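Local structure of vacuolar protein sorting-associated protein 53 (Saccharomyces cerevisiae, 3NS4) at residues A[129-139]-A[170-179]. The protein acts in retrograde transport from endosomes to the late Golgi as the Vps53 subunit of the GARP tethering complex, represented here by its C-terminal domain. The protein carries 2 engineered substitutions. Numbering follows the deposited sequence.
Sequences LDSADDYYETY and KMWSAYNLET. Engineered in segment 170-179: Met171 (natural residue Leu). With BA (barium ion), chain D.
Tyr136 and Tyr175 both leave their helices with CG anti to the backbone N (chi1 166° and 179°), and at that setting the two side chains cross at about a right angle, Tyr136 CD1 lying 4.1 Å from Tyr175 CD1. From there the Tyr136 ring runs on toward Glu178 and Thr179. Glu178 lays its CB over one face in a CH-pi contact, 3.8 Å from the ring centroid, and Thr179 CG2 touches near CE1. Replacing Tyr136 by alanine would take away the ring, which is likely to open a gap beside Tyr175 and leave the aliphatic part of Glu178 without the face it packs on. Close by, Asn176, through O and OD1, and Thr179, through O, bind a barium ion. One atom further along the same edge, Tyr175 CE1 approaches Tyr139, an offset edge-to-face pair with centroids 5.6 Å apart. At the start of helix 132-142, N-capped by Ser131, the CA atoms come closest: Ala132 CA is 4.8 Å from Met171 CA, and Ala132 CB rests 3.8 Å from Ala174 CB. Met171, an engineered selenomethionine, bends to bring CE against Ala132 and Tyr135, with SE 4.2 Å from Leu129 CD2. No hydrogen bond joins the two segments; apolar and aromatic packing carries the crossing, the axes of 132-139 and 170-178 passing 8.4 Å apart at -51°. This is helix-to-helix packing within the domain's helical bundle: helix 149-159 lies against the pair, Trp152 meeting the rings of Tyr139 and Tyr175, while Tyr175 OH bonds Asn146 O in the link between helices 132-142 and 149-159.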
loop_
_atom_site.group_PDB
_atom_site.type_symbol
_atom_site.label_atom_id
_atom_site.label_comp_id
_atom_site.label_asym_id
_atom_site.label_seq_id
_atom_site.Cartn_x
_atom_site.Cartn_y
_atom_site.Cartn_z
ATOM N N LEU A 129 -10.996 12.827 -5.092
ATOM C CA LEU A 129 -11.007 12.580 -6.550
ATOM C C LEU A 129 -11.835 13.635 -7.282
ATOM O O LEU A 129 -12.653 13.297 -8.139
ATOM C CB LEU A 129 -11.588 11.211 -6.850
ATOM C CG LEU A 129 -10.733 10.064 -6.366
ATOM C CD1 LEU A 129 -11.601 8.842 -6.400
ATOM C CD2 LEU A 129 -9.472 9.924 -7.215
ATOM N N ASP A 130 -11.631 14.904 -6.933
ATOM C CA ASP A 130 -12.400 15.996 -7.517
ATOM C C ASP A 130 -11.819 16.450 -8.837
ATOM O O ASP A 130 -12.566 16.745 -9.786
ATOM C CB ASP A 130 -12.546 17.140 -6.520
ATOM C CG ASP A 130 -13.489 16.786 -5.372
ATOM O OD1 ASP A 130 -14.673 16.464 -5.651
ATOM O OD2 ASP A 130 -13.056 16.846 -4.193
ATOM N N SER A 131 -10.493 16.516 -8.914
ATOM C CA SER A 131 -9.877 16.828 -10.194
ATOM C C SER A 131 -8.816 15.799 -10.546
ATOM O O SER A 131 -8.021 15.397 -9.709
ATOM C CB SER A 131 -9.339 18.265 -10.275
ATOM O OG SER A 131 -8.090 18.409 -9.639
ATOM N N ALA A 132 -8.835 15.365 -11.795
ATOM C CA ALA A 132 -7.878 14.387 -12.248
ATOM C C ALA A 132 -6.445 14.888 -12.072
ATOM O O ALA A 132 -5.525 14.071 -11.855
ATOM C CB ALA A 132 -8.149 14.029 -13.693
ATOM N N ASP A 133 -6.282 16.218 -12.138
ATOM C CA ASP A 133 -4.975 16.889 -12.060
ATOM C C ASP A 133 -4.465 16.920 -10.632
ATOM O O ASP A 133 -3.302 16.579 -10.374
ATOM C CB ASP A 133 -5.015 18.335 -12.634
ATOM C CG ASP A 133 -5.326 18.406 -14.159
ATOM O OD1 ASP A 133 -5.145 17.401 -14.884
ATOM O OD2 ASP A 133 -5.725 19.497 -14.650
ATOM N N ASP A 134 -5.321 17.337 -9.700
ATOM C CA ASP A 134 -4.894 17.409 -8.300
ATOM C C ASP A 134 -4.551 16.043 -7.809
ATOM O O ASP A 134 -3.635 15.889 -6.991
ATOM C CB ASP A 134 -5.930 18.056 -7.366
ATOM C CG ASP A 134 -5.901 19.588 -7.408
ATOM O OD1 ASP A 134 -4.944 20.185 -7.972
ATOM O OD2 ASP A 134 -6.840 20.200 -6.856
ATOM N N TYR A 135 -5.285 15.052 -8.316
ATOM C CA TYR A 135 -5.056 13.675 -7.904
ATOM C C TYR A 135 -3.739 13.181 -8.425
ATOM O O TYR A 135 -3.026 12.481 -7.710
ATOM C CB TYR A 135 -6.190 12.724 -8.268
ATOM C CG TYR A 135 -5.917 11.289 -7.865
ATOM C CD1 TYR A 135 -5.747 10.921 -6.525
ATOM C CD2 TYR A 135 -5.841 10.293 -8.818
ATOM C CE1 TYR A 135 -5.492 9.575 -6.161
ATOM C CE2 TYR A 135 -5.611 8.965 -8.472
ATOM C CZ TYR A 135 -5.440 8.613 -7.159
ATOM O OH TYR A 135 -5.194 7.292 -6.895
ATOM N N TYR A 136 -3.396 13.554 -9.652
ATOM C CA TYR A 136 -2.098 13.164 -10.166
ATOM C C TYR A 136 -0.983 13.759 -9.288
ATOM O O TYR A 136 -0.070 13.037 -8.872
ATOM C CB TYR A 136 -1.891 13.543 -11.635
ATOM C CG TYR A 136 -0.420 13.415 -11.998
ATOM C CD1 TYR A 136 0.175 12.159 -12.199
ATOM C CD2 TYR A 136 0.397 14.550 -12.071
ATOM C CE1 TYR A 136 1.548 12.049 -12.487
ATOM C CE2 TYR A 136 1.766 14.447 -12.357
ATOM C CZ TYR A 136 2.338 13.196 -12.563
ATOM O OH TYR A 136 3.698 13.111 -12.837
ATOM N N GLU A 137 -1.059 15.060 -8.994
ATOM C CA GLU A 137 -0.016 15.705 -8.168
ATOM C C GLU A 137 0.282 14.917 -6.917
ATOM O O GLU A 137 1.453 14.687 -6.584
ATOM C CB GLU A 137 -0.344 17.159 -7.790
ATOM C CG GLU A 137 -0.380 18.104 -8.981
ATOM C CD GLU A 137 0.928 18.100 -9.812
ATOM O OE1 GLU A 137 2.022 17.815 -9.272
ATOM O OE2 GLU A 137 0.863 18.387 -11.026
ATOM N N THR A 138 -0.774 14.465 -6.252
ATOM C CA THR A 138 -0.554 13.771 -5.021
ATOM C C THR A 138 -0.184 12.284 -5.266
ATOM O O THR A 138 0.632 11.714 -4.513
ATOM C CB THR A 138 -1.709 13.978 -4.003
ATOM O OG1 THR A 138 -2.698 12.986 -4.205
ATOM C CG2 THR A 138 -2.332 15.397 -4.101
ATOM N N TYR A 139 -0.736 11.664 -6.314
ATOM C CA TYR A 139 -0.385 10.268 -6.611
ATOM C C TYR A 139 1.123 10.142 -6.899
ATOM O O TYR A 139 1.822 9.283 -6.326
ATOM C CB TYR A 139 -1.200 9.697 -7.766
ATOM C CG TYR A 139 -0.827 8.283 -8.045
ATOM C CD1 TYR A 139 -1.598 7.231 -7.549
ATOM C CD2 TYR A 139 0.317 7.975 -8.761
ATOM C CE1 TYR A 139 -1.240 5.888 -7.773
ATOM C CE2 TYR A 139 0.681 6.636 -8.983
ATOM C CZ TYR A 139 -0.111 5.607 -8.474
ATOM O OH TYR A 139 0.241 4.313 -8.693
ATOM N N LYS A 170 -11.166 9.584 -17.269
ATOM C CA LYS A 170 -11.099 10.967 -16.790
ATOM C C LYS A 170 -9.868 11.040 -15.852
ATOM O O LYS A 170 -9.044 11.972 -15.912
ATOM C CB LYS A 170 -12.446 11.342 -16.084
ATOM C CG LYS A 170 -12.816 12.855 -15.846
ATOM C CD LYS A 170 -12.189 13.491 -14.568
ATOM C CE LYS A 170 -12.546 15.001 -14.381
ATOM N NZ LYS A 170 -12.018 15.697 -13.117
HETATM N N MSE A 171 -9.713 10.004 -15.036
HETATM C CA MSE A 171 -8.653 9.973 -14.061
HETATM C C MSE A 171 -7.332 9.633 -14.692
HETATM O O MSE A 171 -6.293 10.222 -14.380
HETATM C CB MSE A 171 -8.984 8.943 -12.977
HETATM C CG MSE A 171 -10.127 9.325 -12.044
HETATM SE SE MSE A 171 -9.961 11.131 -11.252
HETATM C CE MSE A 171 -8.014 11.226 -11.009
ATOM N N TRP A 172 -7.399 8.664 -15.582
ATOM C CA TRP A 172 -6.244 8.128 -16.225
ATOM C C TRP A 172 -5.546 9.090 -17.163
ATOM O O TRP A 172 -4.320 9.096 -17.282
ATOM C CB TRP A 172 -6.676 6.892 -16.994
ATOM C CG TRP A 172 -5.668 6.478 -17.955
ATOM C CD1 TRP A 172 -5.686 6.702 -19.294
ATOM C CD2 TRP A 172 -4.442 5.815 -17.663
ATOM N NE1 TRP A 172 -4.545 6.194 -19.871
ATOM C CE2 TRP A 172 -3.761 5.646 -18.892
ATOM C CE3 TRP A 172 -3.853 5.344 -16.484
ATOM C CZ2 TRP A 172 -2.519 5.015 -18.984
ATOM C CZ3 TRP A 172 -2.626 4.707 -16.568
ATOM C CH2 TRP A 172 -1.967 4.547 -17.819
ATOM N N SER A 173 -6.336 9.888 -17.857
ATOM C CA SER A 173 -5.789 10.815 -18.808
ATOM C C SER A 173 -4.761 11.679 -18.171
ATOM O O SER A 173 -3.710 11.895 -18.754
ATOM C CB SER A 173 -6.865 11.717 -19.409
ATOM O OG SER A 173 -6.268 12.818 -20.092
ATOM N N ALA A 174 -5.055 12.194 -16.985
ATOM C CA ALA A 174 -4.106 13.114 -16.355
ATOM C C ALA A 174 -2.826 12.374 -16.041
ATOM O O ALA A 174 -1.729 12.868 -16.346
ATOM C CB ALA A 174 -4.687 13.787 -15.131
ATOM N N TYR A 175 -2.980 11.169 -15.498
ATOM C CA TYR A 175 -1.844 10.335 -15.165
ATOM C C TYR A 175 -0.988 10.015 -16.388
ATOM O O TYR A 175 0.237 10.270 -16.410
ATOM C CB TYR A 175 -2.329 9.042 -14.564
ATOM C CG TYR A 175 -1.217 8.106 -14.218
ATOM C CD1 TYR A 175 -0.517 8.235 -13.018
ATOM C CD2 TYR A 175 -0.874 7.072 -15.074
ATOM C CE1 TYR A 175 0.509 7.343 -12.673
ATOM C CE2 TYR A 175 0.152 6.186 -14.749
ATOM C CZ TYR A 175 0.842 6.326 -13.552
ATOM O OH TYR A 175 1.866 5.454 -13.252
ATOM N N ASN A 176 -1.646 9.445 -17.394
ATOM C CA ASN A 176 -0.956 9.058 -18.589
ATOM C C ASN A 176 -0.232 10.264 -19.137
ATOM O O ASN A 176 0.975 10.216 -19.268
ATOM C CB ASN A 176 -1.902 8.453 -19.612
ATOM C CG ASN A 176 -1.272 8.331 -20.965
ATOM O OD1 ASN A 176 -0.383 7.525 -21.183
ATOM N ND2 ASN A 176 -1.717 9.151 -21.883
ATOM N N LEU A 177 -0.945 11.357 -19.394
ATOM C CA LEU A 177 -0.362 12.572 -19.986
ATOM C C LEU A 177 0.945 13.015 -19.337
ATOM O O LEU A 177 1.797 13.588 -20.015
ATOM C CB LEU A 177 -1.349 13.729 -19.957
ATOM C CG LEU A 177 -0.856 15.064 -20.502
ATOM C CD1 LEU A 177 -0.868 15.073 -22.016
ATOM C CD2 LEU A 177 -1.740 16.170 -19.971
ATOM N N GLU A 178 1.111 12.730 -18.043
ATOM C CA GLU A 178 2.343 13.109 -17.306
ATOM C C GLU A 178 3.390 11.986 -17.102
ATOM O O GLU A 178 4.489 12.244 -16.606
ATOM C CB GLU A 178 1.986 13.745 -15.952
ATOM C CG GLU A 178 1.176 15.056 -16.048
ATOM C CD GLU A 178 2.012 16.307 -16.369
ATOM O OE1 GLU A 178 3.179 16.404 -15.900
ATOM O OE2 GLU A 178 1.469 17.216 -17.056
ATOM N N THR A 179 3.065 10.754 -17.493
ATOM C CA THR A 179 4.003 9.651 -17.294
ATOM C C THR A 179 4.331 8.868 -18.567
ATOM O O THR A 179 4.358 9.418 -19.675
ATOM C CB THR A 179 3.513 8.690 -16.138
ATOM O OG1 THR A 179 2.197 8.236 -16.418
ATOM C CG2 THR A 179 3.491 9.394 -14.720
HETATM BA BA BA D . 2.167 8.928 -21.607
#